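Local coordinates for protein homospermidine synthase (Legionella pneumophila subsp. pneumophila str. Philadelphia 1, PDB 2PH5) that binds NAD and probably catalyses the synthesis of the polyamine homospermidine, at residues 149-154 and 414-419; 189-194 and 300-305. All blocks are in the same frame, centred on the assembly; numbering follows the deposited sequence.

In the fold
From the N terminus the chain first builds most of a parallel nucleotide-binding sheet, ending with strand 152-153, within residues 149-154, as its sixth strand. It then runs through helix 158-176 to residues 189-194 of helix 188-197, and interaction 2 closes when residues 300-305 come back to them, at the point where helix 295-302 gives way to the edge strand of the mixed sheet. Much later, residues 414-419 return to 149-154 and close interaction 1, whose wide loop encloses the smaller one without crossing it. Interaction 1 thus joins the late chain to the NAD-binding sheet, while interaction 2 stays within the C-terminal part. The two meet where Glu419 packs on Phe302.

Interaction 1 of 2, residues 149-154 and 414-419; sequences QKTALI and GIVEPE
Leu153 carries CG anti to its backbone N (chi1 -168°), and Val416 holds CG2 between its own backbone N and carbonyl carbon; together these torsions bring Leu153 CD1 to within 3.4 Å of Val416 CG2. On the next residue, Ile154 has CG1 between its backbone N and carbonyl carbon (chi1 58°), which lays CG1 over Val416 O at 3.3 Å and carries CD1 on to Glu417 CG at 3.5 Å. On the face opposite Leu153 and Val416, Ala152 and Ile415 meet more lightly, and Ile154 CD1 also approaches Ile415 CG2; Ile415 touches Val141 of helix 134-142 as well.

Between these side-chain layers two parallel strands are joined by their backbones. Ala152 straddles Ile415, its N donating to Gly414 O (2.9 Å) and its O accepting from Val416 N (2.9 Å); Val416 straddles Leu153 in turn, its O receiving Ile154 N at 3.0 Å, almost in line with the carbonyl bond. At the start of the pair Gly414 N makes a weak bond to Gln149 O. At the far end the strands part, and Pro418 CD rests against Ile154 O.

Strand 415-416 becomes the last strand of the Rossmann-type sheet, beside 152-153, although it comes from the late part of the chain. The polar groups find partners outside the two segments: Thr151 OG1 bonds to His410 O, and Glu417 forms a salt bridge with Arg138. Main-chain bonds therefore set the register, apolar branches meet on both faces, and the charge of Glu417 is probably offset by Arg138 of helix 134-142.

Interaction 2 of 2, residues 189-194 and 300-305; sequences AEWANL and TNFLTL
The methyl group of Ala192 is pressed into the turn that follows helix 295-302, with CB 3.1 Å from Thr304 O and 3.4 Å from Leu303 C. This is the tight part of the contact: a small residue lets helix 188-197 come so near the opposing main chain that the CA atoms of Ala192 and Leu303 are 3.8 Å apart. Beside it, Leu303 CD2 lies against Trp191 O. Phe302, whose CG is anti to its backbone N (chi1 -175°), extends its ring alongside the Trp191 indole. Phe302 CZ comes within 3.4 Å of Trp191 CD1, while the phenyl ring and the five-membered ring of the indole are inclined at 34° with centroids 5.3 Å apart, an oblique aromatic pair.

Packing is looser on the other side of Ala192, toward solvent. There Leu305 spreads its two methyl groups over the helix: CD1 sits 3.6 Å from Ala189 O and also reaches Ala192 CB, whereas CD2 only brushes Asn193 near CA. Ala189 and Asn193, one helical turn apart, are both exposed, and Leu305 is itself partly exposed.

The turn itself is fixed from within. Thr300 O accepts from Leu303 N and, at 2.8 Å, from Thr304 OG1, the two donors approaching from opposite faces of its carbonyl plane. This holds the chain as it leaves the helix at Leu303.

Trp191 and Phe302 both touch Lys168 of helix 158-176, and Trp191 also packs on Leu171, so the aromatic end lies against a third helix. Leu305, by contrast, makes backbone bonds to Leu312 and Tyr313, beginning edge strand 305-306 of the mixed sheet against strand 311-322.

Interaction 1 of 2, residues 149-154 and 414-419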
loop_
_atom_site.group_PDB
_atom_site.type_symbol
_atom_site.label_atom_id
_atom_site.label_comp_id
_atom_site.label_asym_id
_atom_site.label_seq_id
_atom_site.Cartn_x
_atom_site.Cartn_y
_atom_site.Cartn_z
ATOM N N GLN A 149 -20.315 6.872 -42.432
ATOM C CA GLN A 149 -20.822 5.599 -42.924
ATOM C C GLN A 149 -19.929 4.452 -42.462
ATOM O O GLN A 149 -20.409 3.450 -41.923
ATOM C CB GLN A 149 -20.882 5.634 -44.457
ATOM C CG GLN A 149 -22.130 5.005 -45.079
ATOM C CD GLN A 149 -21.920 3.569 -45.540
ATOM O OE1 GLN A 149 -21.062 3.290 -46.384
ATOM N NE2 GLN A 149 -22.710 2.650 -44.992
ATOM N N LYS A 150 -18.626 4.611 -42.671
ATOM C CA LYS A 150 -17.642 3.599 -42.290
ATOM C C LYS A 150 -17.637 3.304 -40.792
ATOM O O LYS A 150 -17.808 4.204 -39.971
ATOM C CB LYS A 150 -16.257 4.037 -42.770
ATOM C CG LYS A 150 -16.022 3.735 -44.237
ATOM C CD LYS A 150 -16.026 2.237 -44.434
ATOM C CE LYS A 150 -15.924 1.848 -45.878
ATOM N NZ LYS A 150 -15.946 0.366 -45.970
ATOM N N THR A 151 -17.443 2.035 -40.447
ATOM C CA THR A 151 -17.448 1.607 -39.052
ATOM C C THR A 151 -16.261 2.118 -38.235
ATOM O O THR A 151 -15.114 2.090 -38.681
ATOM C CB THR A 151 -17.495 0.065 -38.946
ATOM O OG1 THR A 151 -18.692 -0.409 -39.566
ATOM C CG2 THR A 151 -17.477 -0.383 -37.492
ATOM N N ALA A 152 -16.562 2.590 -37.035
ATOM C CA ALA A 152 -15.550 3.089 -36.133
ATOM C C ALA A 152 -15.899 2.578 -34.743
ATOM O O ALA A 152 -16.757 3.152 -34.060
ATOM C CB ALA A 152 -15.538 4.618 -36.155
ATOM N N LEU A 153 -15.258 1.482 -34.348
ATOM C CA LEU A 153 -15.484 0.857 -33.045
ATOM C C LEU A 153 -14.673 1.603 -31.996
ATOM O O LEU A 153 -13.447 1.640 -32.066
ATOM C CB LEU A 153 -15.043 -0.613 -33.084
ATOM C CG LEU A 153 -15.466 -1.512 -31.912
ATOM C CD1 LEU A 153 -16.988 -1.573 -31.844
ATOM C CD2 LEU A 153 -14.887 -2.908 -32.090
ATOM N N ILE A 154 -15.353 2.193 -31.022
ATOM C CA ILE A 154 -14.660 2.956 -29.993
ATOM C C ILE A 154 -14.598 2.289 -28.625
ATOM O O ILE A 154 -15.404 1.415 -28.307
ATOM C CB ILE A 154 -15.291 4.356 -29.840
ATOM C CG1 ILE A 154 -16.779 4.220 -29.493
ATOM C CG2 ILE A 154 -15.111 5.139 -31.130
ATOM C CD1 ILE A 154 -17.496 5.549 -29.278
ATOM N N GLY A 414 -20.904 2.796 -39.050
ATOM C CA GLY A 414 -20.732 4.102 -38.449
ATOM C C GLY A 414 -20.047 3.994 -37.103
ATOM O O GLY A 414 -19.429 2.979 -36.786
ATOM N N ILE A 415 -20.151 5.049 -36.314
ATOM C CA ILE A 415 -19.541 5.048 -35.008
ATOM C C ILE A 415 -20.310 4.096 -34.094
ATOM O O ILE A 415 -21.505 4.271 -33.877
ATOM C CB ILE A 415 -19.535 6.464 -34.411
ATOM C CG1 ILE A 415 -18.524 7.337 -35.158
ATOM C CG2 ILE A 415 -19.182 6.406 -32.949
ATOM C CD1 ILE A 415 -18.237 8.678 -34.475
ATOM N N VAL A 416 -19.637 3.076 -33.571
ATOM C CA VAL A 416 -20.311 2.129 -32.692
ATOM C C VAL A 416 -19.565 1.892 -31.385
ATOM O O VAL A 416 -18.340 1.982 -31.332
ATOM C CB VAL A 416 -20.536 0.766 -33.407
ATOM C CG1 VAL A 416 -21.386 0.967 -34.655
ATOM C CG2 VAL A 416 -19.212 0.140 -33.782
ATOM N N GLU A 417 -20.313 1.613 -30.322
ATOM C CA GLU A 417 -19.717 1.337 -29.015
ATOM C C GLU A 417 -19.837 -0.149 -28.725
ATOM O O GLU A 417 -20.727 -0.815 -29.243
ATOM C CB GLU A 417 -20.413 2.143 -27.929
ATOM C CG GLU A 417 -20.158 3.622 -28.059
ATOM C CD GLU A 417 -20.746 4.424 -26.925
ATOM O OE1 GLU A 417 -21.984 4.381 -26.742
ATOM O OE2 GLU A 417 -19.967 5.099 -26.215
ATOM N N PRO A 418 -18.944 -0.688 -27.884
ATOM C CA PRO A 418 -19.007 -2.117 -27.576
ATOM C C PRO A 418 -20.384 -2.642 -27.165
ATOM O O PRO A 418 -20.696 -3.805 -27.418
ATOM C CB PRO A 418 -17.935 -2.288 -26.498
ATOM C CG PRO A 418 -17.830 -0.928 -25.878
ATOM C CD PRO A 418 -17.925 -0.015 -27.058
ATOM N N GLU A 419 -21.215 -1.793 -26.559
ATOM C CA GLU A 419 -22.557 -2.215 -26.150
ATOM C C GLU A 419 -23.439 -2.600 -27.336
ATOM O O GLU A 419 -24.373 -3.393 -27.194
ATOM C CB GLU A 419 -23.263 -1.118 -25.346
ATOM C CG GLU A 419 -22.721 -0.936 -23.937
ATOM C CD GLU A 419 -21.533 0.001 -23.885
ATOM O OE1 GLU A 419 -20.738 0.015 -24.849
ATOM O OE2 GLU A 419 -21.396 0.716 -22.871
#

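Interaction 2 of 2, residues 189-194 and 300-305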
loop_
_atom_site.group_PDB
_atom_site.type_symbol
_atom_site.label_atom_id
_atom_site.label_comp_id
_atom_site.label_asym_id
_atom_site.label_seq_id
_atom_site.Cartn_x
_atom_site.Cartn_y
_atom_site.Cartn_z
ATOM N N ALA A 189 -32.952 -1.277 -24.207
ATOM C CA ALA A 189 -34.124 -1.387 -23.337
ATOM C C ALA A 189 -34.352 -2.824 -22.867
ATOM O O ALA A 189 -34.638 -3.059 -21.694
ATOM C CB ALA A 189 -35.365 -0.866 -24.064
ATOM N N GLU A 190 -34.227 -3.782 -23.782
ATOM C CA GLU A 190 -34.414 -5.185 -23.440
ATOM C C GLU A 190 -33.328 -5.667 -22.485
ATOM O O GLU A 190 -33.598 -6.461 -21.585
ATOM C CB GLU A 190 -34.417 -6.059 -24.699
ATOM C CG GLU A 190 -35.562 -5.774 -25.658
ATOM C CD GLU A 190 -35.719 -6.850 -26.721
ATOM O OE1 GLU A 190 -34.733 -7.150 -27.431
ATOM O OE2 GLU A 190 -36.835 -7.394 -26.850
ATOM N N TRP A 191 -32.099 -5.193 -22.680
ATOM C CA TRP A 191 -31.001 -5.588 -21.806
ATOM C C TRP A 191 -31.229 -5.003 -20.423
ATOM O O TRP A 191 -31.021 -5.670 -19.410
ATOM C CB TRP A 191 -29.660 -5.097 -22.360
ATOM C CG TRP A 191 -29.075 -5.994 -23.402
ATOM C CD1 TRP A 191 -28.865 -5.696 -24.717
ATOM C CD2 TRP A 191 -28.623 -7.343 -23.219
ATOM N NE1 TRP A 191 -28.310 -6.776 -25.362
ATOM C CE2 TRP A 191 -28.154 -7.798 -24.467
ATOM C CE3 TRP A 191 -28.573 -8.209 -22.122
ATOM C CZ2 TRP A 191 -27.639 -9.085 -24.646
ATOM C CZ3 TRP A 191 -28.063 -9.491 -22.301
ATOM C CH2 TRP A 191 -27.603 -9.916 -23.556
ATOM N N ALA A 192 -31.662 -3.747 -20.393
ATOM C CA ALA A 192 -31.936 -3.069 -19.135
ATOM C C ALA A 192 -33.059 -3.810 -18.422
ATOM O O ALA A 192 -32.985 -4.065 -17.222
ATOM C CB ALA A 192 -32.342 -1.628 -19.400
ATOM N N ASN A 193 -34.093 -4.164 -19.180
ATOM C CA ASN A 193 -35.247 -4.868 -18.638
ATOM C C ASN A 193 -34.858 -6.207 -18.015
ATOM O O ASN A 193 -35.356 -6.562 -16.948
ATOM C CB ASN A 193 -36.287 -5.058 -19.740
ATOM C CG ASN A 193 -37.331 -6.082 -19.381
ATOM O OD1 ASN A 193 -37.165 -7.275 -19.661
ATOM N ND2 ASN A 193 -38.412 -5.635 -18.742
ATOM N N LEU A 194 -33.974 -6.944 -18.686
ATOM C CA LEU A 194 -33.496 -8.224 -18.179
ATOM C C LEU A 194 -32.726 -7.997 -16.886
ATOM O O LEU A 194 -32.805 -8.801 -15.962
ATOM C CB LEU A 194 -32.576 -8.909 -19.194
ATOM C CG LEU A 194 -31.809 -10.123 -18.647
ATOM C CD1 LEU A 194 -32.784 -11.197 -18.230
ATOM C CD2 LEU A 194 -30.849 -10.652 -19.690
ATOM N N THR A 300 -24.214 2.327 -17.548
ATOM C CA THR A 300 -25.343 2.678 -16.695
ATOM C C THR A 300 -26.584 3.018 -17.527
ATOM O O THR A 300 -27.658 2.454 -17.301
ATOM C CB THR A 300 -24.995 3.864 -15.775
ATOM O OG1 THR A 300 -23.903 3.501 -14.925
ATOM C CG2 THR A 300 -26.187 4.235 -14.916
ATOM N N ASN A 301 -26.428 3.929 -18.486
ATOM C CA ASN A 301 -27.526 4.326 -19.353
ATOM C C ASN A 301 -28.009 3.120 -20.158
ATOM O O ASN A 301 -29.205 2.940 -20.368
ATOM C CB ASN A 301 -27.088 5.444 -20.308
ATOM C CG ASN A 301 -26.850 6.770 -19.594
ATOM O OD1 ASN A 301 -27.157 6.914 -18.409
ATOM N ND2 ASN A 301 -26.317 7.748 -20.319
ATOM N N PHE A 302 -27.070 2.291 -20.599
ATOM C CA PHE A 302 -27.402 1.101 -21.375
ATOM C C PHE A 302 -28.310 0.166 -20.578
ATOM O O PHE A 302 -29.070 -0.601 -21.155
ATOM C CB PHE A 302 -26.121 0.359 -21.765
ATOM C CG PHE A 302 -26.351 -0.819 -22.670
ATOM C CD1 PHE A 302 -26.742 -0.629 -23.996
ATOM C CD2 PHE A 302 -26.164 -2.118 -22.204
ATOM C CE1 PHE A 302 -26.942 -1.718 -24.851
ATOM C CE2 PHE A 302 -26.361 -3.211 -23.047
ATOM C CZ PHE A 302 -26.752 -3.008 -24.376
ATOM N N LEU A 303 -28.231 0.231 -19.253
ATOM C CA LEU A 303 -29.058 -0.625 -18.405
ATOM C C LEU A 303 -30.103 0.175 -17.646
ATOM O O LEU A 303 -30.587 -0.251 -16.598
ATOM C CB LEU A 303 -28.188 -1.389 -17.411
ATOM C CG LEU A 303 -27.213 -2.356 -18.072
ATOM C CD1 LEU A 303 -26.240 -2.898 -17.034
ATOM C CD2 LEU A 303 -28.001 -3.483 -18.745
ATOM N N THR A 304 -30.435 1.343 -18.183
ATOM C CA THR A 304 -31.428 2.216 -17.579
ATOM C C THR A 304 -32.800 1.912 -18.175
ATOM O O THR A 304 -32.905 1.466 -19.317
ATOM C CB THR A 304 -31.083 3.702 -17.826
ATOM O OG1 THR A 304 -29.912 4.047 -17.081
ATOM C CG2 THR A 304 -32.233 4.606 -17.401
ATOM N N LEU A 305 -33.848 2.151 -17.396
ATOM C CA LEU A 305 -35.209 1.904 -17.847
ATOM C C LEU A 305 -36.124 3.043 -17.397
ATOM O O LEU A 305 -35.958 3.606 -16.310
ATOM C CB LEU A 305 -35.707 0.576 -17.273
ATOM C CG LEU A 305 -36.658 -0.276 -18.117
ATOM C CD1 LEU A 305 -36.000 -0.638 -19.448
ATOM C CD2 LEU A 305 -37.010 -1.543 -17.342
#